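PDB 5BPK: gamma-glutamyltranspeptidase (Ggt) from Helicobacter pylori 26695, which probably transfers the gamma-glutamyl group of glutathione and related compounds to water or to amino-acid and peptide acceptors, as an Ntn-hydrolase. Local coordinates for residues Glu40-Phe44 with Lys68-Ser72; Val85-Ser91 with Asp163-Val169; Gln103-Asn107 with Ala118-Phe124. All coordinates share one frame; numbering follows the deposited sequence. Where two conformers were deposited one is given.

Interaction 1: residues Glu40-Phe44 with Lys68-Ser72. With 4UD ((2S)-amino[(5S)-4,5-dihydro-1,2-oxazol-5-yl]acetic acid), chain O.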
loop_
_atom_site.group_PDB
_atom_site.type_symbol
_atom_site.label_atom_id
_atom_site.label_comp_id
_atom_site.label_asym_id
_atom_site.label_seq_id
_atom_site.Cartn_x
_atom_site.Cartn_y
_atom_site.Cartn_z
ATOM N N GLU B 40 -4.528 7.495 -9.084
ATOM C CA GLU B 40 -3.621 7.977 -8.047
ATOM C C GLU B 40 -3.608 9.502 -7.919
ATOM O O GLU B 40 -3.135 10.029 -6.909
ATOM C CB GLU B 40 -2.189 7.467 -8.272
ATOM C CG GLU B 40 -1.512 6.922 -7.027
ATOM C CD GLU B 40 -2.084 5.570 -6.614
ATOM O OE1 GLU B 40 -2.038 4.608 -7.434
ATOM O OE2 GLU B 40 -2.584 5.473 -5.479
ATOM N N MET B 41 -4.117 10.224 -8.914
ATOM C CA MET B 41 -4.163 11.693 -8.786
ATOM C C MET B 41 -5.019 12.160 -7.613
ATOM O O MET B 41 -4.781 13.239 -7.090
ATOM C CB MET B 41 -4.614 12.369 -10.085
ATOM C CG MET B 41 -3.667 12.124 -11.264
ATOM S SD MET B 41 -2.012 12.857 -11.086
ATOM C CE MET B 41 -2.375 14.595 -11.387
ATOM N N ASP B 42 -5.993 11.355 -7.186
ATOM C CA ASP B 42 -6.808 11.684 -5.997
ATOM C C ASP B 42 -6.027 11.642 -4.666
ATOM O O ASP B 42 -6.546 12.037 -3.623
ATOM C CB ASP B 42 -8.035 10.765 -5.892
ATOM C CG ASP B 42 -9.043 11.253 -4.855
ATOM O OD1 ASP B 42 -9.647 12.329 -5.082
ATOM O OD2 ASP B 42 -9.214 10.575 -3.809
ATOM N N ASP B 43 -4.811 11.110 -4.679
ATOM C CA ASP B 43 -3.970 11.165 -3.489
ATOM C C ASP B 43 -3.277 12.514 -3.313
ATOM O O ASP B 43 -2.706 12.762 -2.257
ATOM C CB ASP B 43 -2.950 10.031 -3.478
ATOM C CG ASP B 43 -3.532 8.714 -2.987
ATOM O OD1 ASP B 43 -4.710 8.657 -2.573
ATOM O OD2 ASP B 43 -2.785 7.720 -3.022
ATOM N N PHE B 44 -3.312 13.369 -4.332
ATOM C CA PHE B 44 -2.963 14.794 -4.153
ATOM C C PHE B 44 -4.079 15.508 -3.404
ATOM O O PHE B 44 -5.235 15.075 -3.415
ATOM C CB PHE B 44 -2.781 15.518 -5.489
ATOM C CG PHE B 44 -1.479 15.223 -6.190
ATOM C CD1 PHE B 44 -0.278 15.689 -5.671
ATOM C CD2 PHE B 44 -1.456 14.505 -7.385
ATOM C CE1 PHE B 44 0.924 15.443 -6.315
ATOM C CE2 PHE B 44 -0.260 14.265 -8.042
ATOM C CZ PHE B 44 0.936 14.727 -7.500
ATOM N N LYS B 68 5.358 15.654 -10.054
ATOM C CA LYS B 68 5.382 15.395 -8.609
ATOM C C LYS B 68 4.651 14.079 -8.301
ATOM O O LYS B 68 3.706 13.713 -8.976
ATOM C CB LYS B 68 4.725 16.559 -7.872
ATOM C CG LYS B 68 4.823 16.557 -6.350
ATOM C CD LYS B 68 4.317 17.879 -5.796
ATOM C CE LYS B 68 4.206 17.915 -4.287
ATOM N NZ LYS B 68 3.453 19.123 -3.841
ATOM N N ARG B 69 5.098 13.378 -7.267
ATOM C CA ARG B 69 4.479 12.114 -6.870
ATOM C C ARG B 69 3.459 12.390 -5.767
ATOM O O ARG B 69 3.794 13.019 -4.776
ATOM C CB ARG B 69 5.568 11.154 -6.382
ATOM C CG ARG B 69 6.585 10.773 -7.472
ATOM C CD ARG B 69 7.854 10.086 -6.927
ATOM N NE ARG B 69 8.902 10.200 -7.948
ATOM C CZ ARG B 69 9.333 9.227 -8.749
ATOM N NH1 ARG B 69 8.921 7.977 -8.608
ATOM N NH2 ARG B 69 10.226 9.514 -9.680
ATOM N N PRO B 70 2.215 11.912 -5.929
ATOM C CA PRO B 70 1.209 12.195 -4.906
ATOM C C PRO B 70 1.520 11.486 -3.598
ATOM O O PRO B 70 1.976 10.337 -3.612
ATOM C CB PRO B 70 -0.083 11.644 -5.514
ATOM C CG PRO B 70 0.360 10.651 -6.530
ATOM C CD PRO B 70 1.646 11.173 -7.071
ATOM N N LEU B 71 1.265 12.166 -2.481
ATOM C CA LEU B 71 1.523 11.597 -1.170
ATOM C C LEU B 71 0.772 10.282 -0.975
ATOM O O LEU B 71 -0.412 10.195 -1.267
ATOM C CB LEU B 71 1.121 12.572 -0.067
ATOM C CG LEU B 71 1.458 12.152 1.363
ATOM C CD1 LEU B 71 2.955 12.163 1.578
ATOM C CD2 LEU B 71 0.744 13.043 2.371
ATOM N N SER B 72 1.482 9.290 -0.446
ATOM C CA SER B 72 0.907 7.986 -0.114
ATOM C C SER B 72 0.853 7.774 1.405
ATOM O O SER B 72 1.517 8.473 2.174
ATOM C CB SER B 72 1.766 6.881 -0.733
ATOM O OG SER B 72 1.169 5.591 -0.579
HETATM C C3 4UD O . -4.331 1.223 -1.146
HETATM C C4 4UD O . -3.324 3.175 -1.472
HETATM C C5 4UD O . -4.541 2.431 -1.991
HETATM C C6 4UD O . -3.418 4.707 -1.509
HETATM C C8 4UD O . -2.079 5.231 -1.042
HETATM O O9 4UD O . -1.142 5.308 -1.799
HETATM O O10 4UD O . -1.906 5.616 0.244
HETATM N N7 4UD O . -3.646 5.180 -2.881
HETATM O O2 4UD O . -3.190 2.786 -0.107
HETATM N N1 4UD O . -3.579 1.509 -0.135
#
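Part of the wall of the inhibitor pocket in this Ntn-hydrolase is formed by a 3-10 turn, 40-43, and an irregular run, 68-72; P70 lying over F44 joins them. CB of P70 stands 3.6 Å from the centroid of the F44 ring and only 10° off the ring normal, so this is a CH-pi contact over the middle of a face. At the ring edge, CZ of F44 comes 3.3 Å from the carbonyl O of K68, which lies near the ring plane. The same proline ring also reaches back to the start of the 3-10 segment: its CG is 3.6 Å from O of E40, a carbonyl that also takes the 3-10 bond from D43 N (3.0 Å). D43 turns CB toward the partner segment, 3.4 Å from O of L71.

Beside this packing, three polar side chains meet the ligand 4UD. Its amino nitrogen N7 donates to OD2 of D43 at 2.7 Å and, weakly, to OE2 of E40 at 2.8 Å; the bend of the glutamate chain at chi2 (73°) swings its carboxylate round to that nitrogen. From the other segment, OG of S72 donates to the ligand carboxylate oxygen O9 at 2.6 Å. Acid groups thus meet the amino end, probably an ammonium, and a hydroxyl the carboxylate end, which distinguishes the two ends of the amino-acid moiety. N21 and S73 add further bonds to the ligand. R103 of the other chain also bonds the ligand and forms salt bridges with both D43 and E40, and would probably help to offset the two neighbouring negative charges.

Both segments belong to the long connection between strands 13-19 and 77-81. The intervening 23 residues hold neither helix nor strand, and 68-72 soon leads into strand 77-81.

Interaction 2: residues Val85-Ser91 with Asp163-Val169. With EDO (1,2-ethanediol), chain P.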
loop_
_atom_site.group_PDB
_atom_site.type_symbol
_atom_site.label_atom_id
_atom_site.label_comp_id
_atom_site.label_asym_id
_atom_site.label_seq_id
_atom_site.Cartn_x
_atom_site.Cartn_y
_atom_site.Cartn_z
ATOM N N VAL B 85 16.424 -10.003 9.764
ATOM C CA VAL B 85 14.988 -9.919 9.498
ATOM C C VAL B 85 14.214 -10.588 10.624
ATOM O O VAL B 85 14.499 -11.744 10.994
ATOM C CB VAL B 85 14.632 -10.566 8.139
ATOM C CG1 VAL B 85 13.115 -10.595 7.909
ATOM C CG2 VAL B 85 15.332 -9.818 7.002
ATOM N N PHE B 86 13.262 -9.841 11.177
ATOM C CA PHE B 86 12.353 -10.323 12.217
ATOM C C PHE B 86 10.903 -10.327 11.712
ATOM O O PHE B 86 10.201 -11.331 11.850
ATOM C CB PHE B 86 12.514 -9.470 13.487
ATOM C CG PHE B 86 11.576 -9.841 14.608
ATOM C CD1 PHE B 86 11.639 -11.092 15.202
ATOM C CD2 PHE B 86 10.652 -8.921 15.100
ATOM C CE1 PHE B 86 10.786 -11.431 16.252
ATOM C CE2 PHE B 86 9.792 -9.249 16.140
ATOM C CZ PHE B 86 9.860 -10.511 16.719
ATOM N N LEU B 87 10.452 -9.202 11.152
ATOM C CA LEU B 87 9.122 -9.109 10.541
ATOM C C LEU B 87 9.165 -8.470 9.160
ATOM O O LEU B 87 9.947 -7.552 8.920
ATOM C CB LEU B 87 8.172 -8.283 11.415
ATOM C CG LEU B 87 7.880 -8.790 12.832
ATOM C CD1 LEU B 87 7.166 -7.716 13.671
ATOM C CD2 LEU B 87 7.053 -10.086 12.784
ATOM N N VAL B 88 8.317 -8.968 8.262
ATOM C CA VAL B 88 8.045 -8.344 6.971
ATOM C C VAL B 88 6.538 -8.114 6.940
ATOM O O VAL B 88 5.753 -9.057 7.057
ATOM C CB VAL B 88 8.502 -9.230 5.793
ATOM C CG1 VAL B 88 8.474 -8.434 4.469
ATOM C CG2 VAL B 88 9.893 -9.802 6.069
ATOM N N VAL B 89 6.127 -6.858 6.833
ATOM C CA VAL B 89 4.730 -6.518 7.037
ATOM C C VAL B 89 4.292 -5.318 6.195
ATOM O O VAL B 89 5.086 -4.455 5.849
ATOM C CB VAL B 89 4.463 -6.288 8.542
ATOM C CG1 VAL B 89 5.262 -5.115 9.048
ATOM C CG2 VAL B 89 2.976 -6.144 8.839
ATOM N N GLY B 90 3.010 -5.297 5.864
ATOM C CA GLY B 90 2.399 -4.197 5.135
ATOM C C GLY B 90 0.934 -4.502 4.905
ATOM O O GLY B 90 0.463 -5.599 5.236
ATOM N N SER B 91 0.213 -3.523 4.358
ATOM C CA SER B 91 -1.218 -3.637 4.134
ATOM C C SER B 91 -1.720 -2.579 3.178
ATOM O O SER B 91 -1.113 -1.508 3.072
ATOM C CB SER B 91 -1.965 -3.439 5.463
ATOM O OG SER B 91 -3.365 -3.614 5.326
ATOM N N ASP B 163 -5.523 -5.666 4.936
ATOM C CA ASP B 163 -5.301 -7.013 4.409
ATOM C C ASP B 163 -3.796 -7.275 4.463
ATOM O O ASP B 163 -3.065 -7.078 3.501
ATOM C CB ASP B 163 -5.868 -7.150 2.994
ATOM C CG ASP B 163 -5.641 -8.533 2.400
ATOM O OD1 ASP B 163 -5.232 -9.449 3.142
ATOM O OD2 ASP B 163 -5.854 -8.692 1.187
ATOM N N VAL B 164 -3.349 -7.672 5.640
ATOM C CA VAL B 164 -1.944 -7.845 5.932
ATOM C C VAL B 164 -1.445 -9.221 5.505
ATOM O O VAL B 164 -2.037 -10.240 5.839
ATOM C CB VAL B 164 -1.684 -7.676 7.439
ATOM C CG1 VAL B 164 -0.195 -7.942 7.776
ATOM C CG2 VAL B 164 -2.127 -6.289 7.916
ATOM N N ASN B 165 -0.357 -9.223 4.743
ATOM C CA ASN B 165 0.406 -10.417 4.473
ATOM C C ASN B 165 1.755 -10.196 5.130
ATOM O O ASN B 165 2.467 -9.250 4.785
ATOM C CB ASN B 165 0.502 -10.650 2.971
ATOM C CG ASN B 165 -0.847 -10.923 2.372
ATOM O OD1 ASN B 165 -1.519 -11.879 2.773
ATOM N ND2 ASN B 165 -1.280 -10.074 1.439
ATOM N N ALA B 166 2.073 -11.035 6.107
ATOM C CA ALA B 166 3.216 -10.805 6.968
ATOM C C ALA B 166 4.023 -12.081 7.221
ATOM O O ALA B 166 3.487 -13.196 7.184
ATOM C CB ALA B 166 2.764 -10.179 8.278
ATOM N N ILE B 167 5.317 -11.890 7.464
ATOM C CA ILE B 167 6.253 -12.972 7.761
ATOM C C ILE B 167 7.022 -12.633 9.022
ATOM O O ILE B 167 7.423 -11.478 9.214
ATOM C CB ILE B 167 7.269 -13.202 6.613
ATOM C CG1 ILE B 167 6.566 -13.593 5.320
ATOM C CG2 ILE B 167 8.300 -14.259 7.005
ATOM C CD1 ILE B 167 7.459 -13.494 4.061
ATOM N N GLN B 168 7.172 -13.629 9.899
ATOM C CA GLN B 168 8.083 -13.545 11.021
ATOM C C GLN B 168 9.190 -14.576 10.823
ATOM O O GLN B 168 8.929 -15.731 10.457
ATOM C CB GLN B 168 7.353 -13.772 12.348
ATOM C CG GLN B 168 8.231 -13.657 13.583
ATOM C CD GLN B 168 7.491 -13.951 14.870
ATOM O OE1 GLN B 168 6.808 -14.968 14.986
ATOM N NE2 GLN B 168 7.640 -13.077 15.850
ATOM N N VAL B 169 10.426 -14.158 11.091
ATOM C CA VAL B 169 11.586 -15.030 10.928
ATOM C C VAL B 169 12.276 -15.178 12.282
ATOM O O VAL B 169 12.578 -14.181 12.956
ATOM C CB VAL B 169 12.574 -14.493 9.883
ATOM C CG1 VAL B 169 13.726 -15.458 9.691
ATOM C CG2 VAL B 169 11.869 -14.246 8.561
HETATM C C1 EDO P . 18.659 -10.681 7.529
HETATM O O1 EDO P . 18.270 -11.872 8.249
HETATM C C2 EDO P . 20.072 -10.794 6.970
HETATM O O2 EDO P . 20.859 -9.618 7.246
#
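The carbonyl O of I167 is approached twice from the facing strand: V88 N donates to it at 2.8 Å, in the carbonyl plane, and CA of L87 adds a CA-H...O contact at 3.2 Å. The two strands, 84-89 and 166-171, are the inner pair of a four-stranded antiparallel sheet; within 85-89 and 166-169 their N-to-C directions are 177° apart. V88 and I167 form a hydrogen-bonded pair, completed by I167 N to V88 O at 2.9 Å. Further along, V169 N reaches F86 O at 2.9 Å, but from above the carbonyl plane. F86 and L87 form a classic beta bulge opposite V79 of strand 77-81.

On the sheet face that carries L87 and Q168, CD2 of L87 rests 3.7 Å from CB of Q168. The extended glutamine runs alongside F86, its NE2 3.5 Å from CZ, with amide and ring planes 54° apart; both side chains also touch V108 of helix 96-109. V88, on the opposite face, meets strand 13-19, consistent with the layered sandwich of Ntn-hydrolases.

Beyond the strands the pairing thins. O of G90 is buried with no polar partner in the model, and has a CA-H...O contact with CA of V164 at 3.4 Å. S91 closes the run: the chi1 of -177° swings OG away from its own backbone N and out to D163 N, which donates to it at 3.0 Å.

Interaction 3: residues Gln103-Asn107 with Ala118-Phe124. With EDO (1,2-ethanediol), chain R; EDO (1,2-ethanediol), chain V; EDO (1,2-ethanediol), chain H.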
loop_
_atom_site.group_PDB
_atom_site.type_symbol
_atom_site.label_atom_id
_atom_site.label_comp_id
_atom_site.label_asym_id
_atom_site.label_seq_id
_atom_site.Cartn_x
_atom_site.Cartn_y
_atom_site.Cartn_z
ATOM N N GLN B 103 -0.329 -1.742 14.460
ATOM C CA GLN B 103 -0.971 -2.667 15.373
ATOM C C GLN B 103 -0.381 -4.070 15.254
ATOM O O GLN B 103 -0.125 -4.722 16.270
ATOM C CB GLN B 103 -2.499 -2.637 15.183
ATOM C CG GLN B 103 -3.108 -1.376 15.787
ATOM C CD GLN B 103 -4.559 -1.156 15.435
ATOM O OE1 GLN B 103 -5.463 -1.576 16.182
ATOM N NE2 GLN B 103 -4.807 -0.504 14.286
ATOM N N VAL B 104 -0.124 -4.520 14.029
ATOM C CA VAL B 104 0.466 -5.846 13.824
ATOM C C VAL B 104 1.841 -5.911 14.485
ATOM O O VAL B 104 2.155 -6.857 15.220
ATOM C CB VAL B 104 0.550 -6.224 12.330
ATOM C CG1 VAL B 104 1.319 -7.539 12.133
ATOM C CG2 VAL B 104 -0.849 -6.324 11.730
ATOM N N ILE B 105 2.651 -4.883 14.247
ATOM C CA ILE B 105 3.979 -4.822 14.841
ATOM C C ILE B 105 3.935 -4.811 16.378
ATOM O O ILE B 105 4.674 -5.551 17.034
ATOM C CB ILE B 105 4.781 -3.608 14.320
ATOM C CG1 ILE B 105 5.057 -3.771 12.824
ATOM C CG2 ILE B 105 6.088 -3.457 15.111
ATOM C CD1 ILE B 105 5.686 -2.561 12.174
ATOM N N SER B 106 3.080 -3.965 16.940
ATOM C CA SER B 106 2.903 -3.875 18.386
ATOM C C SER B 106 2.403 -5.193 18.956
ATOM O O SER B 106 2.845 -5.616 20.020
ATOM C CB SER B 106 1.916 -2.751 18.724
ATOM O OG SER B 106 1.572 -2.726 20.101
ATOM N N ASN B 107 1.463 -5.836 18.262
ATOM C CA ASN B 107 0.923 -7.104 18.752
ATOM C C ASN B 107 2.021 -8.155 18.934
ATOM O O ASN B 107 2.010 -8.920 19.896
ATOM C CB ASN B 107 -0.171 -7.626 17.828
ATOM C CG ASN B 107 -1.470 -6.837 17.943
ATOM O OD1 ASN B 107 -1.694 -6.113 18.923
ATOM N ND2 ASN B 107 -2.340 -6.977 16.932
ATOM N N ALA B 118 -1.285 -11.846 15.622
ATOM C CA ALA B 118 -1.034 -10.419 15.435
ATOM C C ALA B 118 -1.843 -9.847 14.270
ATOM O O ALA B 118 -2.303 -8.700 14.335
ATOM C CB ALA B 118 0.456 -10.151 15.232
ATOM N N VAL B 119 -1.983 -10.630 13.197
ATOM C CA VAL B 119 -2.767 -10.212 12.026
ATOM C C VAL B 119 -4.299 -10.310 12.236
ATOM O O VAL B 119 -5.042 -9.394 11.864
ATOM C CB VAL B 119 -2.342 -10.996 10.765
ATOM C CG1 VAL B 119 -3.299 -10.746 9.589
ATOM C CG2 VAL B 119 -0.894 -10.641 10.375
ATOM N N SER B 120 -4.767 -11.412 12.816
ATOM C CA SER B 120 -6.208 -11.603 13.016
ATOM C C SER B 120 -6.803 -10.665 14.065
ATOM O O SER B 120 -7.985 -10.327 13.990
ATOM C CB SER B 120 -6.504 -13.047 13.407
ATOM O OG SER B 120 -6.255 -13.919 12.322
ATOM N N ALA B 121 -5.990 -10.251 15.034
ATOM C CA ALA B 121 -6.467 -9.429 16.159
ATOM C C ALA B 121 -7.255 -8.212 15.668
ATOM O O ALA B 121 -6.828 -7.539 14.715
ATOM C CB ALA B 121 -5.306 -8.976 17.027
ATOM N N PRO B 122 -8.407 -7.936 16.304
ATOM C CA PRO B 122 -9.179 -6.761 15.915
ATOM C C PRO B 122 -8.370 -5.466 15.978
ATOM O O PRO B 122 -7.488 -5.331 16.823
ATOM C CB PRO B 122 -10.307 -6.737 16.945
ATOM C CG PRO B 122 -10.566 -8.200 17.192
ATOM C CD PRO B 122 -9.171 -8.798 17.233
ATOM N N ARG B 123 -8.696 -4.541 15.075
ATOM C CA ARG B 123 -7.955 -3.299 14.876
ATOM C C ARG B 123 -8.832 -2.094 15.183
ATOM O O ARG B 123 -10.044 -2.146 14.973
ATOM C CB ARG B 123 -7.486 -3.208 13.423
ATOM C CG ARG B 123 -6.370 -4.175 13.110
ATOM C CD ARG B 123 -6.155 -4.356 11.580
ATOM N NE ARG B 123 -5.311 -5.533 11.376
ATOM C CZ ARG B 123 -5.162 -6.205 10.248
ATOM N NH1 ARG B 123 -5.811 -5.861 9.146
ATOM N NH2 ARG B 123 -4.365 -7.263 10.241
ATOM N N PHE B 124 -8.212 -1.023 15.686
ATOM C CA PHE B 124 -8.881 0.274 15.858
ATOM C C PHE B 124 -8.143 1.309 15.022
ATOM O O PHE B 124 -7.071 1.039 14.493
ATOM C CB PHE B 124 -8.957 0.712 17.334
ATOM C CG PHE B 124 -7.618 0.907 17.982
ATOM C CD1 PHE B 124 -6.977 2.144 17.951
ATOM C CD2 PHE B 124 -6.984 -0.156 18.595
ATOM C CE1 PHE B 124 -5.728 2.305 18.538
ATOM C CE2 PHE B 124 -5.737 -0.009 19.164
ATOM C CZ PHE B 124 -5.099 1.223 19.136
HETATM C C1 EDO R . -9.991 -3.219 18.516
HETATM O O1 EDO R . -9.600 -2.443 19.658
HETATM C C2 EDO R . -11.306 -2.682 17.941
HETATM O O2 EDO R . -11.735 -3.380 16.751
HETATM C C1 EDO V . -1.121 -0.672 20.804
HETATM O O1 EDO V . -1.018 -1.916 20.094
HETATM C C2 EDO V . -2.524 -0.437 21.352
HETATM O O2 EDO V . -2.762 -1.351 22.418
HETATM C C1 EDO H . -9.595 -17.171 13.098
HETATM O O1 EDO H . -10.432 -17.562 11.990
HETATM C C2 EDO H . -8.450 -16.267 12.618
HETATM O O2 EDO H . -7.222 -17.001 12.395
HETATM O O HOH W 1 -5.214 -3.344 18.204
HETATM O O HOH W 2 -4.706 -5.425 16.199
#
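Where helix 96-109 packs against the end of helix 115-120 and the irregular segment that follows it, the side-chain amide of Q103 grips the backbone of F124 with two bonds. F124 N donates to OE1 at 2.8 Å, nearly straight (167°) and on a lone pair of the amide oxygen. In return NE2 donates to F124 O at 2.7 Å, a more bent bond (132°) with the carbonyl oxygen tilted out of the amide plane. NE2 also reaches T99 O in its own helix, so the amide is fixed against rotation. With CG of F124 between its backbone N and carbonyl carbon (chi1 62°), the ring is brought under the same amide: OE1 sits over one ring face, toward its rim, 3.2 Å from CD2.

One helical turn on, N107 meets the end of the second helix. Its ND2 donates to A118 O at 3.1 Å, with the acceptor in the amide plane. The residue four positions after A118 is P122, which has no N-H to offer this carbonyl, and the asparagine supplies one. Water 2 accepts from ND2 at 2.9 Å and lies next to O of P122. Apolar contacts complete the seam: CB of N107 is 3.7 Å from CB of A118, and CG1 of V104 is 4.1 Å from that same methyl. CG2 of V104 lies 3.9 Å from NH2 of R123, obliquely to the guanidinium, whose NH1 is held by a salt bridge to D183 and a bond to M161 O.

Helix 96-109 is layered against the four-stranded sheet: V104 and I105 lean on V89 of strand 84-89, I105 also reaches T77 and V79 of strand 77-81, and helix 115-120 packs beside it.

Interaction 1 comes first along the chain; interaction 3 is then nested inside the loop that interaction 2 closes. Interactions 2 and 3 have centres 12 Å apart and touch: V89 CG2 meets V104 CG1 at 3.9 Å, and V164 CG2 meets R123 NH2 at 3.4 Å. Strand 84-89 leads through the short loop 90-95, which holds pocket residues P92, G93 and G94, into helix 96-109. Interaction 1 lies across the chain's centre, about 25 Å and 27 Å from the other two, centre to centre. It supplies part of the pocket wall, while loop 90-95 and the start of helix 96-109 supply other pocket residues; interactions 2 and 3 belong to the layered sheet and helices.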